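Local atomic coordinates of integral membrane indolylacetylinositol arabinosyltransferase EmbC (PDB entry 7BVE), a protein that probably polymerises arabinose into the arabinan of the mycobacterial cell wall, working as a membrane-embedded glycosyltransferase. Residues A19-T33 and A457-F471. Numbering follows the deposited sequence.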
loop_
_atom_site.group_PDB
_atom_site.type_symbol
_atom_site.label_atom_id
_atom_site.label_comp_id
_atom_site.label_asym_id
_atom_site.label_seq_id
_atom_site.Cartn_x
_atom_site.Cartn_y
_atom_site.Cartn_z
ATOM N N ALA A 19 -3.239 52.728 -21.331
ATOM C CA ALA A 19 -3.557 51.401 -20.812
ATOM C C ALA A 19 -3.826 50.413 -21.940
ATOM O O ALA A 19 -3.268 49.311 -21.949
ATOM C CB ALA A 19 -4.755 51.483 -19.870
ATOM N N ILE A 20 -4.613 50.829 -22.937
ATOM C CA ILE A 20 -4.946 49.962 -24.069
ATOM C C ILE A 20 -3.702 49.643 -24.887
ATOM O O ILE A 20 -3.417 48.473 -25.183
ATOM C CB ILE A 20 -6.026 50.618 -24.946
ATOM C CG1 ILE A 20 -7.323 50.798 -24.171
ATOM C CG2 ILE A 20 -6.289 49.790 -26.179
ATOM C CD1 ILE A 20 -8.332 51.638 -24.907
ATOM N N ILE A 21 -2.926 50.677 -25.232
ATOM C CA ILE A 21 -1.774 50.496 -26.115
ATOM C C ILE A 21 -0.696 49.655 -25.440
ATOM O O ILE A 21 -0.201 48.674 -26.015
ATOM C CB ILE A 21 -1.230 51.862 -26.567
ATOM C CG1 ILE A 21 -2.243 52.550 -27.480
ATOM C CG2 ILE A 21 0.096 51.706 -27.267
ATOM C CD1 ILE A 21 -1.909 53.985 -27.791
ATOM N N ALA A 22 -0.347 49.995 -24.196
ATOM C CA ALA A 22 0.687 49.257 -23.485
ATOM C C ALA A 22 0.249 47.834 -23.162
ATOM O O ALA A 22 1.068 46.912 -23.219
ATOM C CB ALA A 22 1.076 50.006 -22.213
ATOM N N GLY A 23 -1.041 47.617 -22.882
ATOM C CA GLY A 23 -1.494 46.273 -22.568
ATOM C C GLY A 23 -1.483 45.356 -23.775
ATOM O O GLY A 23 -1.047 44.198 -23.689
ATOM N N LEU A 24 -1.913 45.874 -24.931
ATOM C CA LEU A 24 -1.884 45.062 -26.142
ATOM C C LEU A 24 -0.456 44.799 -26.614
ATOM O O LEU A 24 -0.147 43.687 -27.066
ATOM C CB LEU A 24 -2.714 45.734 -27.235
ATOM C CG LEU A 24 -4.208 45.751 -26.906
ATOM C CD1 LEU A 24 -5.007 46.527 -27.936
ATOM C CD2 LEU A 24 -4.745 44.341 -26.772
ATOM N N LEU A 25 0.438 45.791 -26.479
ATOM C CA LEU A 25 1.828 45.574 -26.874
ATOM C C LEU A 25 2.540 44.596 -25.950
ATOM O O LEU A 25 3.345 43.776 -26.416
ATOM C CB LEU A 25 2.577 46.892 -26.939
ATOM C CG LEU A 25 2.212 47.728 -28.166
ATOM C CD1 LEU A 25 2.832 49.100 -28.097
ATOM C CD2 LEU A 25 2.708 46.995 -29.381
ATOM N N GLY A 26 2.246 44.642 -24.649
ATOM C CA GLY A 26 2.833 43.673 -23.741
ATOM C C GLY A 26 2.346 42.261 -23.996
ATOM O O GLY A 26 3.134 41.309 -23.966
ATOM N N THR A 27 1.054 42.111 -24.309
ATOM C CA THR A 27 0.516 40.787 -24.612
ATOM C C THR A 27 1.102 40.227 -25.908
ATOM O O THR A 27 1.436 39.037 -25.980
ATOM C CB THR A 27 -1.006 40.856 -24.690
ATOM O OG1 THR A 27 -1.507 41.460 -23.496
ATOM C CG2 THR A 27 -1.606 39.471 -24.804
ATOM N N LEU A 28 1.282 41.075 -26.924
ATOM C CA LEU A 28 1.855 40.603 -28.186
ATOM C C LEU A 28 3.336 40.254 -28.050
ATOM O O LEU A 28 3.783 39.222 -28.568
ATOM C CB LEU A 28 1.635 41.639 -29.289
ATOM C CG LEU A 28 0.400 41.487 -30.181
ATOM C CD1 LEU A 28 -0.916 41.622 -29.430
ATOM C CD2 LEU A 28 0.472 42.531 -31.273
ATOM N N MET A 29 4.115 41.088 -27.352
ATOM C CA MET A 29 5.518 40.753 -27.121
ATOM C C MET A 29 5.701 39.551 -26.206
ATOM O O MET A 29 6.768 38.931 -26.243
ATOM C CB MET A 29 6.267 41.939 -26.523
ATOM C CG MET A 29 6.455 43.121 -27.441
ATOM S SD MET A 29 7.555 42.790 -28.816
ATOM C CE MET A 29 7.398 44.320 -29.728
ATOM N N ALA A 30 4.712 39.214 -25.380
ATOM C CA ALA A 30 4.778 37.993 -24.586
ATOM C C ALA A 30 4.386 36.750 -25.365
ATOM O O ALA A 30 4.948 35.681 -25.126
ATOM C CB ALA A 30 3.886 38.114 -23.354
ATOM N N ILE A 31 3.420 36.858 -26.279
ATOM C CA ILE A 31 3.096 35.721 -27.138
ATOM C C ILE A 31 4.232 35.438 -28.120
ATOM O O ILE A 31 4.541 34.274 -28.403
ATOM C CB ILE A 31 1.746 35.965 -27.845
ATOM C CG1 ILE A 31 0.615 35.996 -26.821
ATOM C CG2 ILE A 31 1.436 34.901 -28.878
ATOM C CD1 ILE A 31 0.464 34.705 -26.043
ATOM N N ALA A 32 4.919 36.474 -28.601
ATOM C CA ALA A 32 5.933 36.269 -29.628
ATOM C C ALA A 32 7.234 35.669 -29.109
ATOM O O ALA A 32 7.912 34.978 -29.871
ATOM C CB ALA A 32 6.252 37.588 -30.329
ATOM N N THR A 33 7.607 35.914 -27.854
ATOM C CA THR A 33 8.957 35.590 -27.381
ATOM C C THR A 33 9.415 34.123 -27.280
ATOM O O THR A 33 10.633 33.925 -27.280
ATOM C CB THR A 33 9.228 36.275 -26.034
ATOM O OG1 THR A 33 10.599 36.083 -25.676
ATOM C CG2 THR A 33 8.363 35.746 -24.919
ATOM N N ALA A 457 -9.953 49.232 -21.885
ATOM C CA ALA A 457 -9.125 49.934 -20.911
ATOM C C ALA A 457 -9.083 49.220 -19.570
ATOM O O ALA A 457 -8.151 49.428 -18.791
ATOM C CB ALA A 457 -9.638 51.354 -20.721
ATOM N N LEU A 458 -10.072 48.385 -19.277
ATOM C CA LEU A 458 -10.076 47.635 -18.034
ATOM C C LEU A 458 -9.613 46.197 -18.201
ATOM O O LEU A 458 -9.335 45.542 -17.195
ATOM C CB LEU A 458 -11.474 47.631 -17.406
ATOM C CG LEU A 458 -12.062 48.963 -16.954
ATOM C CD1 LEU A 458 -13.461 48.748 -16.440
ATOM C CD2 LEU A 458 -11.208 49.609 -15.897
ATOM N N LEU A 459 -9.526 45.683 -19.423
ATOM C CA LEU A 459 -9.178 44.285 -19.599
ATOM C C LEU A 459 -7.902 44.040 -20.397
ATOM O O LEU A 459 -7.513 42.879 -20.554
ATOM C CB LEU A 459 -10.346 43.532 -20.249
ATOM C CG LEU A 459 -11.595 43.405 -19.369
ATOM C CD1 LEU A 459 -12.741 42.792 -20.141
ATOM C CD2 LEU A 459 -11.302 42.586 -18.130
ATOM N N ALA A 460 -7.240 45.074 -20.906
ATOM C CA ALA A 460 -5.924 44.868 -21.506
ATOM C C ALA A 460 -4.770 44.789 -20.492
ATOM O O ALA A 460 -3.880 43.942 -20.684
ATOM C CB ALA A 460 -5.657 45.943 -22.564
ATOM N N PRO A 461 -4.702 45.614 -19.421
ATOM C CA PRO A 461 -3.665 45.355 -18.409
ATOM C C PRO A 461 -3.823 44.041 -17.667
ATOM O O PRO A 461 -2.823 43.509 -17.174
ATOM C CB PRO A 461 -3.800 46.547 -17.457
ATOM C CG PRO A 461 -4.350 47.593 -18.253
ATOM C CD PRO A 461 -5.311 46.938 -19.157
ATOM N N ILE A 462 -5.034 43.491 -17.595
ATOM C CA ILE A 462 -5.229 42.166 -17.011
ATOM C C ILE A 462 -4.535 41.105 -17.860
ATOM O O ILE A 462 -3.863 40.209 -17.339
ATOM C CB ILE A 462 -6.732 41.876 -16.849
ATOM C CG1 ILE A 462 -7.378 42.926 -15.946
ATOM C CG2 ILE A 462 -6.970 40.486 -16.299
ATOM C CD1 ILE A 462 -6.818 42.966 -14.558
ATOM N N ALA A 463 -4.640 41.229 -19.184
ATOM C CA ALA A 463 -3.974 40.284 -20.076
ATOM C C ALA A 463 -2.460 40.453 -20.044
ATOM O O ALA A 463 -1.722 39.460 -20.073
ATOM C CB ALA A 463 -4.499 40.448 -21.498
ATOM N N ALA A 464 -1.980 41.701 -19.967
ATOM C CA ALA A 464 -0.538 41.936 -19.884
ATOM C C ALA A 464 0.051 41.385 -18.587
ATOM O O ALA A 464 1.115 40.746 -18.591
ATOM C CB ALA A 464 -0.246 43.428 -20.013
ATOM N N ALA A 465 -0.641 41.605 -17.466
ATOM C CA ALA A 465 -0.197 41.058 -16.191
ATOM C C ALA A 465 -0.288 39.542 -16.166
ATOM O O ALA A 465 0.514 38.888 -15.494
ATOM C CB ALA A 465 -1.025 41.650 -15.055
ATOM N N GLY A 466 -1.246 38.964 -16.889
ATOM C CA GLY A 466 -1.324 37.517 -16.958
ATOM C C GLY A 466 -0.209 36.899 -17.780
ATOM O O GLY A 466 0.258 35.800 -17.471
ATOM N N THR A 467 0.236 37.585 -18.831
ATOM C CA THR A 467 1.254 37.020 -19.708
ATOM C C THR A 467 2.669 37.510 -19.422
ATOM O O THR A 467 3.575 37.173 -20.184
ATOM C CB THR A 467 0.927 37.308 -21.172
ATOM O OG1 THR A 467 0.960 38.721 -21.398
ATOM C CG2 THR A 467 -0.441 36.766 -21.534
ATOM N N VAL A 468 2.889 38.302 -18.371
ATOM C CA VAL A 468 4.244 38.744 -18.039
ATOM C C VAL A 468 5.183 37.606 -17.612
ATOM O O VAL A 468 6.403 37.770 -17.662
ATOM C CB VAL A 468 4.173 39.844 -16.948
ATOM C CG1 VAL A 468 3.879 39.253 -15.586
ATOM C CG2 VAL A 468 5.417 40.720 -16.926
ATOM N N THR A 469 4.658 36.439 -17.236
ATOM C CA THR A 469 5.504 35.369 -16.713
ATOM C C THR A 469 6.217 34.592 -17.824
ATOM O O THR A 469 7.241 33.940 -17.567
ATOM C CB THR A 469 4.640 34.450 -15.841
ATOM O OG1 THR A 469 3.844 35.265 -14.974
ATOM C CG2 THR A 469 5.484 33.559 -14.942
ATOM N N ILE A 470 5.727 34.693 -19.063
ATOM C CA ILE A 470 6.345 34.024 -20.205
ATOM C C ILE A 470 7.739 34.583 -20.485
ATOM O O ILE A 470 8.628 33.859 -20.946
ATOM C CB ILE A 470 5.392 34.135 -21.413
ATOM C CG1 ILE A 470 4.097 33.394 -21.102
ATOM C CG2 ILE A 470 5.968 33.542 -22.676
ATOM C CD1 ILE A 470 3.013 33.615 -22.114
ATOM N N PHE A 471 7.978 35.852 -20.142
ATOM C CA PHE A 471 9.323 36.409 -20.221
ATOM C C PHE A 471 10.273 35.788 -19.210
ATOM O O PHE A 471 11.489 35.855 -19.400
ATOM C CB PHE A 471 9.301 37.914 -19.986
ATOM C CG PHE A 471 8.524 38.674 -21.000
ATOM C CD1 PHE A 471 9.035 38.886 -22.260
ATOM C CD2 PHE A 471 7.292 39.210 -20.681
ATOM C CE1 PHE A 471 8.324 39.595 -23.194
ATOM C CE2 PHE A 471 6.578 39.923 -21.610
ATOM C CZ PHE A 471 7.097 40.117 -22.865
#
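G23 and A460 meet where two helices run side by side, their CA atoms 4.8 Å apart. One turn on, the CA atoms of T27 and A464 are neighbours, with the A464 methyl CB lying 3.8 Å from G23 O. The axes of helices 19-32 and 457-467 approach to 7.8 Å and make an angle of 30°, both running N to C the same way. No hydrogen bond joins the two segments; they meet by van der Waals contact, closely at G23 and A460 and through larger groups at the far end.

The two threonines serve their own helices. T27 OG1 donates to G23 O (2.8 Å), while T27 N approaches the same oxygen from the opposite face of the carbonyl plane. T467 repeats the pattern: its OG1, set between the backbone N and the carbonyl carbon (chi1 64°), turns back to A463 O at 3.1 Å. T27 OG1 also lies 3.6 Å from A464 N, without bonding to it, and T467 OG1 and CB touch the A30 methyl.

Beyond T467 a type I turn to I470 brings larger groups into play. The far end of the F471 ring, CE1, CZ and CE2, reaches M29 and A30: CE2 is 3.7 Å from A30 CB, CZ nears M29 CB, and G26 O sits at the ring edge, near its plane. I470 CG2 meets T33 CG2 at 4.0 Å, the two side chains passing in opposite senses.

Farther out, helix 214-238 flanks both partners through A22, T33, V468 and F471, and helix 409-422 lies against I462, A465 and T469. The whole is an example of small-xxx-small packing, A19-xxx-G23 on one helix and A460-xxx-A464 on the other, joining the N-terminal helix to a predicted transmembrane segment of the GT-C-type region.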